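Local coordinates for protein alpha-1,3-glucanase (Bacillus circulans, PDB 5ZRU) that probably hydrolyses alpha-1,3-glucan through this GH87 catalytic unit, one piece of a longer protein that is also likely to bind carbohydrate, at residues A[435-446]-A[476-487]. Sequence-based numbering, arbitrary orientation.
Sequences RMNTVFPGYHFQ and DLEASNDPIKNV. With SO4 (sulfate ion), chain D.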
loop_
_atom_site.group_PDB
_atom_site.type_symbol
_atom_site.label_atom_id
_atom_site.label_comp_id
_atom_site.label_asym_id
_atom_site.label_seq_id
_atom_site.Cartn_x
_atom_site.Cartn_y
_atom_site.Cartn_z
ATOM N N ARG A 435 4.869 12.634 3.167
ATOM C CA ARG A 435 4.297 13.739 3.919
ATOM C C ARG A 435 4.693 13.636 5.385
ATOM O O ARG A 435 4.956 12.550 5.916
ATOM C CB ARG A 435 2.763 13.818 3.776
ATOM C CG ARG A 435 1.962 12.843 4.639
ATOM C CD ARG A 435 0.467 13.096 4.464
ATOM N NE ARG A 435 -0.336 12.113 5.190
ATOM C CZ ARG A 435 -1.579 12.333 5.607
ATOM N NH1 ARG A 435 -2.163 13.505 5.373
ATOM N NH2 ARG A 435 -2.237 11.386 6.265
ATOM N N MET A 436 4.771 14.796 6.026
ATOM C CA MET A 436 4.855 14.880 7.476
ATOM C C MET A 436 3.860 15.940 7.912
ATOM O O MET A 436 3.723 16.963 7.238
ATOM C CB MET A 436 6.263 15.247 7.941
ATOM C CG MET A 436 7.355 14.289 7.460
ATOM S SD MET A 436 9.004 14.802 8.004
ATOM C CE MET A 436 8.887 14.604 9.778
ATOM N N ASN A 437 3.151 15.696 9.010
ATOM C CA ASN A 437 2.366 16.774 9.601
ATOM C C ASN A 437 2.313 16.570 11.107
ATOM O O ASN A 437 2.750 15.543 11.631
ATOM C CB ASN A 437 0.961 16.894 8.969
ATOM C CG ASN A 437 0.020 15.731 9.297
ATOM O OD1 ASN A 437 -0.003 15.201 10.403
ATOM N ND2 ASN A 437 -0.803 15.358 8.313
ATOM N N THR A 438 1.781 17.579 11.803
ATOM C CA THR A 438 1.545 17.493 13.238
ATOM C C THR A 438 0.052 17.589 13.548
ATOM O O THR A 438 -0.342 18.078 14.610
ATOM C CB THR A 438 2.338 18.568 13.990
ATOM O OG1 THR A 438 2.041 19.870 13.454
ATOM C CG2 THR A 438 3.844 18.321 13.846
ATOM N N VAL A 439 -0.795 17.088 12.638
ATOM C CA VAL A 439 -2.242 17.240 12.806
ATOM C C VAL A 439 -2.869 16.212 13.743
ATOM O O VAL A 439 -4.008 16.407 14.179
ATOM C CB VAL A 439 -2.926 17.207 11.422
ATOM C CG1 VAL A 439 -3.165 15.779 10.971
ATOM C CG2 VAL A 439 -4.229 18.001 11.443
ATOM N N PHE A 440 -2.166 15.145 14.100
ATOM C CA PHE A 440 -2.809 14.053 14.819
ATOM C C PHE A 440 -2.498 14.097 16.308
ATOM O O PHE A 440 -1.512 14.709 16.730
ATOM C CB PHE A 440 -2.365 12.709 14.226
ATOM C CG PHE A 440 -2.823 12.517 12.811
ATOM C CD1 PHE A 440 -4.170 12.648 12.489
ATOM C CD2 PHE A 440 -1.913 12.272 11.792
ATOM C CE1 PHE A 440 -4.607 12.492 11.177
ATOM C CE2 PHE A 440 -2.343 12.119 10.479
ATOM C CZ PHE A 440 -3.690 12.232 10.169
ATOM N N PRO A 441 -3.340 13.461 17.131
ATOM C CA PRO A 441 -3.051 13.352 18.566
ATOM C C PRO A 441 -1.742 12.627 18.825
ATOM O O PRO A 441 -1.244 11.863 17.993
ATOM C CB PRO A 441 -4.235 12.540 19.112
ATOM C CG PRO A 441 -5.336 12.784 18.148
ATOM C CD PRO A 441 -4.681 12.938 16.798
ATOM N N GLY A 442 -1.185 12.875 19.999
ATOM C CA GLY A 442 0.007 12.171 20.435
ATOM C C GLY A 442 1.263 13.019 20.364
ATOM O O GLY A 442 1.228 14.249 20.371
ATOM N N TYR A 443 2.403 12.329 20.293
ATOM C CA TYR A 443 3.695 13.002 20.247
ATOM C C TYR A 443 3.957 13.577 18.868
ATOM O O TYR A 443 3.620 12.958 17.853
ATOM C CB TYR A 443 4.825 12.036 20.586
ATOM C CG TYR A 443 4.635 11.307 21.879
ATOM C CD1 TYR A 443 5.100 11.841 23.075
ATOM C CD2 TYR A 443 3.999 10.078 21.905
ATOM C CE1 TYR A 443 4.937 11.162 24.262
ATOM C CE2 TYR A 443 3.830 9.392 23.075
ATOM C CZ TYR A 443 4.295 9.936 24.253
ATOM O OH TYR A 443 4.116 9.233 25.416
ATOM N N HIS A 444 4.581 14.756 18.836
ATOM C CA HIS A 444 5.070 15.324 17.583
ATOM C C HIS A 444 6.598 15.303 17.579
ATOM O O HIS A 444 7.182 14.272 17.940
ATOM C CB HIS A 444 4.454 16.710 17.373
ATOM C CG HIS A 444 2.970 16.650 17.188
ATOM N ND1 HIS A 444 2.102 17.608 17.671
ATOM C CD2 HIS A 444 2.197 15.707 16.595
ATOM C CE1 HIS A 444 0.861 17.263 17.369
ATOM N NE2 HIS A 444 0.892 16.116 16.712
ATOM N N PHE A 445 7.264 16.390 17.170
ATOM C CA PHE A 445 8.681 16.310 16.813
ATOM C C PHE A 445 9.596 17.068 17.767
ATOM O O PHE A 445 10.765 17.286 17.433
ATOM C CB PHE A 445 8.897 16.813 15.377
ATOM C CG PHE A 445 8.148 16.013 14.345
ATOM C CD1 PHE A 445 8.594 14.747 13.974
ATOM C CD2 PHE A 445 6.986 16.505 13.776
ATOM C CE1 PHE A 445 7.888 13.993 13.047
ATOM C CE2 PHE A 445 6.279 15.760 12.856
ATOM C CZ PHE A 445 6.734 14.502 12.493
ATOM N N GLN A 446 9.100 17.470 18.938
ATOM C CA GLN A 446 9.894 18.332 19.811
ATOM C C GLN A 446 11.180 17.644 20.255
ATOM O O GLN A 446 12.226 18.294 20.383
ATOM C CB GLN A 446 9.073 18.750 21.028
ATOM C CG GLN A 446 9.866 19.593 22.016
ATOM C CD GLN A 446 9.052 20.002 23.225
ATOM O OE1 GLN A 446 8.172 20.862 23.136
ATOM N NE2 GLN A 446 9.341 19.386 24.368
ATOM N N ASP A 476 5.460 16.779 0.959
ATOM C CA ASP A 476 4.557 17.752 1.570
ATOM C C ASP A 476 4.800 17.814 3.068
ATOM O O ASP A 476 4.653 16.809 3.772
ATOM C CB ASP A 476 3.091 17.414 1.275
ATOM C CG ASP A 476 2.170 18.590 1.535
ATOM O OD1 ASP A 476 1.705 18.757 2.689
ATOM O OD2 ASP A 476 1.952 19.373 0.592
ATOM N N LEU A 477 5.145 18.998 3.557
ATOM C CA LEU A 477 5.428 19.206 4.964
ATOM C C LEU A 477 4.458 20.244 5.510
ATOM O O LEU A 477 4.368 21.359 4.986
ATOM C CB LEU A 477 6.878 19.653 5.170
ATOM C CG LEU A 477 7.942 18.781 4.478
ATOM C CD1 LEU A 477 9.333 19.380 4.674
ATOM C CD2 LEU A 477 7.906 17.342 5.009
ATOM N N GLU A 478 3.756 19.881 6.575
ATOM C CA GLU A 478 2.670 20.697 7.107
ATOM C C GLU A 478 2.880 20.853 8.607
ATOM O O GLU A 478 2.800 19.873 9.350
ATOM C CB GLU A 478 1.318 20.054 6.803
ATOM C CG GLU A 478 0.136 20.808 7.369
ATOM C CD GLU A 478 -1.160 20.031 7.210
ATOM O OE1 GLU A 478 -1.501 19.667 6.064
ATOM O OE2 GLU A 478 -1.816 19.761 8.241
ATOM N N ALA A 479 3.163 22.076 9.047
ATOM C CA ALA A 479 3.326 22.352 10.475
ATOM C C ALA A 479 1.964 22.778 11.011
ATOM O O ALA A 479 1.708 23.937 11.337
ATOM C CB ALA A 479 4.408 23.396 10.718
ATOM N N SER A 480 1.074 21.778 11.054
ATOM C CA SER A 480 -0.334 21.999 11.357
ATOM C C SER A 480 -0.500 22.675 12.713
ATOM O O SER A 480 -1.233 23.661 12.848
ATOM C CB SER A 480 -1.074 20.662 11.352
ATOM O OG SER A 480 -0.389 19.694 10.535
ATOM N N ASN A 481 0.150 22.137 13.746
ATOM C CA ASN A 481 0.008 22.714 15.071
ATOM C C ASN A 481 1.412 22.903 15.637
ATOM O O ASN A 481 1.849 24.036 15.848
ATOM C CB ASN A 481 -0.927 21.834 15.904
ATOM C CG ASN A 481 -0.377 21.499 17.266
ATOM O OD1 ASN A 481 -0.417 22.319 18.202
ATOM N ND2 ASN A 481 0.145 20.287 17.398
ATOM N N ASP A 482 2.150 21.832 15.798
ATOM C CA ASP A 482 3.527 21.914 16.256
ATOM C C ASP A 482 4.481 22.012 15.066
ATOM O O ASP A 482 4.087 21.782 13.918
ATOM C CB ASP A 482 3.858 20.698 17.113
ATOM C CG ASP A 482 3.265 20.786 18.511
ATOM O OD1 ASP A 482 3.187 21.901 19.074
ATOM O OD2 ASP A 482 2.902 19.733 19.051
ATOM N N PRO A 483 5.742 22.380 15.294
ATOM C CA PRO A 483 6.684 22.516 14.177
ATOM C C PRO A 483 7.144 21.172 13.623
ATOM O O PRO A 483 7.097 20.132 14.282
ATOM C CB PRO A 483 7.861 23.285 14.793
ATOM C CG PRO A 483 7.749 23.031 16.268
ATOM C CD PRO A 483 6.287 22.937 16.550
ATOM N N ILE A 484 7.570 21.211 12.368
ATOM C CA ILE A 484 8.369 20.142 11.778
ATOM C C ILE A 484 9.827 20.512 11.992
ATOM O O ILE A 484 10.254 21.609 11.614
ATOM C CB ILE A 484 8.058 19.971 10.280
ATOM C CG1 ILE A 484 6.550 19.830 10.024
ATOM C CG2 ILE A 484 8.845 18.781 9.691
ATOM C CD1 ILE A 484 5.967 18.534 10.495
ATOM N N LYS A 485 10.591 19.607 12.604
ATOM C CA LYS A 485 11.928 19.922 13.093
ATOM C C LYS A 485 12.879 18.748 12.888
ATOM O O LYS A 485 12.516 17.601 13.153
ATOM C CB LYS A 485 11.862 20.286 14.582
ATOM C CG LYS A 485 13.189 20.412 15.264
ATOM C CD LYS A 485 13.049 21.049 16.651
ATOM C CE LYS A 485 12.337 20.158 17.650
ATOM N NZ LYS A 485 12.590 20.653 19.052
ATOM N N ASN A 486 14.096 19.049 12.414
ATOM C CA ASN A 486 15.214 18.104 12.292
ATOM C C ASN A 486 14.912 16.986 11.284
ATOM O O ASN A 486 14.768 15.804 11.616
ATOM C CB ASN A 486 15.601 17.528 13.663
ATOM C CG ASN A 486 16.121 18.592 14.621
ATOM O OD1 ASN A 486 16.670 19.613 14.200
ATOM N ND2 ASN A 486 15.952 18.355 15.916
ATOM N N VAL A 487 14.842 17.391 10.019
ATOM C CA VAL A 487 14.554 16.477 8.920
ATOM C C VAL A 487 15.564 16.732 7.812
ATOM O O VAL A 487 15.834 17.887 7.464
ATOM C CB VAL A 487 13.115 16.635 8.381
ATOM C CG1 VAL A 487 12.799 15.495 7.421
ATOM C CG2 VAL A 487 12.097 16.657 9.514
HETATM S S SO4 D . 5.882 17.055 21.340
HETATM O O1 SO4 D . 5.484 18.451 21.541
HETATM O O2 SO4 D . 6.593 16.953 20.078
HETATM O O3 SO4 D . 6.756 16.626 22.432
HETATM O O4 SO4 D . 4.683 16.220 21.309
HETATM O O HOH W 1 1.748 17.150 4.913
HETATM O O HOH W 2 -0.881 17.079 5.861
HETATM O O HOH W 3 6.781 19.221 16.861
#
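The imidazole of H444 bridges to the carboxylate of D482 with ND1 and ties back to its own loop with NE2, where two loops leave neighbouring coils of the parallel beta-helix of catalytic domain D2. ND1 of H444 donates to OD2 of D482 over 2.7 Å, nearly straight at 176°; the oxygen lies in the imidazole plane and is met on its anti side, with ring and carboxylate planes 71° apart. NE2 of H444 donates to O of F440, bracing its own loop. Replacing H444 by alanine would take away both ring donors, and is likely to leave OD2 of D482 and O of F440 without these N-H partners.

T438, whose CB lies over one face of the ring, is also a polar junction. Its OG1 accepts a nearly straight bond from backbone N of N481 at 3.0 Å. The same OG1 of T438 donates to O of D482 at 2.8 Å. These bonds join the two loops that follow the paired strands. Strands 435-437 and 476-478 run parallel, their axes 4.8 Å from each other, and are stitched by N of M436 to O of D476 and N of E478 to O of M436.

Inside the coil, M436 lies alongside L477, then bends at chi3 (66°) to meet V487 tip to tip, CE of M436 being 3.8 Å from CG2 of V487. CD1 of I484 packs against CE2 of F445, and I451 of strand 451-459 touches both M436 and F445. Next to H444, a sulfate, probably from the crystallisation liquor, accepts from the backbone N of H444 and of Q446. K485 bends at chi3 and its NZ donates to O of Q446 over 2.7 Å, a little out of the carbonyl plane.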